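Local coordinates for IPT/TIG domain-containing protein (Bacteroides thetaiotaomicron, PDB 3TC9) that is of uncertain function, probably an auxiliary nutrient-binding protein that joins an immunoglobulin-like IPT/TIG domain to a six-bladed beta-propeller, at residues Y283-V288 with R365-Q370. Numbering follows the deposited sequence. Where two conformers were deposited one is given.
Sequences YAYIVV and RILTPQ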
loop_
_atom_site.group_PDB
_atom_site.type_symbol
_atom_site.label_atom_id
_atom_site.label_comp_id
_atom_site.label_asym_id
_atom_site.label_seq_id
_atom_site.Cartn_x
_atom_site.Cartn_y
_atom_site.Cartn_z
ATOM N N TYR B 283 -20.670 6.801 4.907
ATOM C CA TYR B 283 -21.181 8.023 4.295
ATOM C C TYR B 283 -21.190 7.902 2.806
ATOM O O TYR B 283 -20.589 6.991 2.258
ATOM C CB TYR B 283 -20.352 9.260 4.727
ATOM C CG TYR B 283 -18.963 9.360 4.124
ATOM C CD1 TYR B 283 -18.746 10.048 2.927
ATOM C CD2 TYR B 283 -17.854 8.838 4.788
ATOM C CE1 TYR B 283 -17.469 10.164 2.380
ATOM C CE2 TYR B 283 -16.566 9.001 4.281
ATOM C CZ TYR B 283 -16.381 9.654 3.071
ATOM O OH TYR B 283 -15.126 9.771 2.547
ATOM N N ALA B 284 -21.838 8.857 2.143
ATOM C CA ALA B 284 -21.843 8.954 0.700
ATOM C C ALA B 284 -21.572 10.382 0.293
ATOM O O ALA B 284 -21.900 11.309 1.033
ATOM C CB ALA B 284 -23.173 8.484 0.130
ATOM N N TYR B 285 -20.930 10.550 -0.871
ATOM C CA TYR B 285 -20.766 11.850 -1.496
ATOM C C TYR B 285 -21.952 12.015 -2.430
ATOM O O TYR B 285 -22.370 11.045 -3.079
ATOM C CB TYR B 285 -19.427 12.013 -2.236
ATOM C CG TYR B 285 -18.242 12.307 -1.339
ATOM C CD1 TYR B 285 -18.355 13.191 -0.265
ATOM C CD2 TYR B 285 -17.003 11.724 -1.574
ATOM C CE1 TYR B 285 -17.259 13.483 0.555
ATOM C CE2 TYR B 285 -15.908 11.982 -0.743
ATOM C CZ TYR B 285 -16.038 12.872 0.316
ATOM O OH TYR B 285 -14.945 13.170 1.101
ATOM N N ILE B 286 -22.553 13.204 -2.418
ATOM C CA ILE B 286 -23.658 13.570 -3.283
ATOM C C ILE B 286 -23.046 14.601 -4.242
ATOM O O ILE B 286 -22.676 15.702 -3.821
ATOM C CB ILE B 286 -24.889 14.050 -2.466
ATOM C CG1 ILE B 286 -25.436 12.878 -1.601
ATOM C CG2 ILE B 286 -25.971 14.626 -3.405
ATOM C CD1 ILE B 286 -26.631 13.180 -0.710
ATOM N N VAL B 287 -22.812 14.171 -5.500
ATOM C CA VAL B 287 -22.138 14.958 -6.516
ATOM C C VAL B 287 -23.173 15.643 -7.355
ATOM O O VAL B 287 -23.870 14.965 -8.143
ATOM C CB VAL B 287 -21.189 14.050 -7.345
ATOM C CG1 VAL B 287 -20.501 14.808 -8.492
ATOM C CG2 VAL B 287 -20.160 13.357 -6.434
ATOM N N VAL B 288 -23.260 17.002 -7.202
ATOM C CA VAL B 288 -24.249 17.802 -7.940
ATOM C C VAL B 288 -23.643 18.296 -9.266
ATOM O O VAL B 288 -22.945 19.315 -9.331
ATOM C CB VAL B 288 -24.909 18.937 -7.136
ATOM C CG1 VAL B 288 -26.186 19.392 -7.838
ATOM C CG2 VAL B 288 -25.221 18.468 -5.720
ATOM N N ARG B 365 -9.906 15.388 -10.684
ATOM C CA ARG B 365 -9.683 16.088 -9.420
ATOM C C ARG B 365 -9.571 15.093 -8.282
ATOM O O ARG B 365 -9.958 13.946 -8.437
ATOM C CB ARG B 365 -10.815 17.101 -9.141
ATOM C CG ARG B 365 -11.238 17.963 -10.339
ATOM C CD ARG B 365 -10.304 19.094 -10.723
ATOM N NE ARG B 365 -10.055 20.051 -9.643
ATOM C CZ ARG B 365 -10.792 21.119 -9.375
ATOM N NH1 ARG B 365 -11.873 21.384 -10.092
ATOM N NH2 ARG B 365 -10.458 21.928 -8.387
ATOM N N ILE B 366 -8.978 15.512 -7.165
ATOM C CA ILE B 366 -8.891 14.714 -5.951
ATOM C C ILE B 366 -9.532 15.490 -4.809
ATOM O O ILE B 366 -9.147 16.616 -4.570
ATOM C CB ILE B 366 -7.435 14.278 -5.546
ATOM C CG1 ILE B 366 -6.596 13.758 -6.750
ATOM C CG2 ILE B 366 -7.461 13.289 -4.364
ATOM C CD1 ILE B 366 -5.154 13.756 -6.478
ATOM N N LEU B 367 -10.475 14.866 -4.096
ATOM C CA LEU B 367 -11.117 15.373 -2.889
ATOM C C LEU B 367 -10.648 14.520 -1.716
ATOM O O LEU B 367 -10.971 13.314 -1.652
ATOM C CB LEU B 367 -12.651 15.352 -2.994
ATOM C CG LEU B 367 -13.449 15.629 -1.697
ATOM C CD1 LEU B 367 -13.171 17.045 -1.134
ATOM C CD2 LEU B 367 -14.909 15.440 -1.930
ATOM N N THR B 368 -9.856 15.136 -0.812
ATOM C CA THR B 368 -9.355 14.455 0.382
ATOM C C THR B 368 -10.435 14.429 1.459
ATOM O O THR B 368 -11.313 15.286 1.461
ATOM C CB THR B 368 -8.088 15.134 0.954
ATOM O OG1 THR B 368 -8.484 16.300 1.668
ATOM C CG2 THR B 368 -7.023 15.402 -0.089
ATOM N N PRO B 369 -10.344 13.511 2.431
ATOM C CA PRO B 369 -11.367 13.459 3.493
ATOM C C PRO B 369 -11.540 14.767 4.304
ATOM O O PRO B 369 -12.631 14.990 4.870
ATOM C CB PRO B 369 -10.862 12.341 4.394
ATOM C CG PRO B 369 -10.036 11.484 3.509
ATOM C CD PRO B 369 -9.379 12.398 2.546
ATOM N N GLN B 370 -10.467 15.625 4.327
ATOM C CA GLN B 370 -10.418 16.917 5.031
ATOM C C GLN B 370 -11.038 18.069 4.194
ATOM O O GLN B 370 -11.114 19.211 4.666
ATOM C CB GLN B 370 -8.971 17.283 5.439
ATOM C CG GLN B 370 -8.316 16.357 6.466
ATOM C CD GLN B 370 -7.359 17.074 7.395
ATOM O OE1 GLN B 370 -6.260 17.525 7.021
ATOM N NE2 GLN B 370 -7.745 17.157 8.658
HETATM O O HOH W 1 -12.587 12.287 0.282
HETATM O O HOH W 2 -15.105 13.547 4.061
#
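L367 lays one methyl, CD2, over a face of the Y285 ring, near its hydroxyl end: CD2 sits 3.6 Å from CZ and 3.9 Å from the ring centroid, 23° off the normal, a clear CH-pi contact. The two side chains come from opposite directions, and in L367 CG anti to the backbone N (chi1 170°) carries the branch on toward the ring. Over the opposite face comes the edge of the Y283 ring, CE1 leading, 3.7 Å above the Y285 plane, with the two ring planes steeply inclined at about 67°, so the Y285 ring is held between a methyl and a second aromatic. Strands 283-288 and 363-367 belong to neighbouring blades of the six-bladed beta-propeller, and this is where side chains of the two blade sheets meet; F354 of the second blade also packs against the Y285 ring. The hydroxyl crosses the remaining gap through water. One water, at the ring edge and in its plane, lies 2.6 Å from Y285 OH and donates to L367 O at 2.7 Å; another lies 3.0 Å from Y285 OH and donates to P369 O. A phenylalanine in place of Y285 would probably leave both waters without their shared anchor, cutting the polar link to L367 O and P369 O.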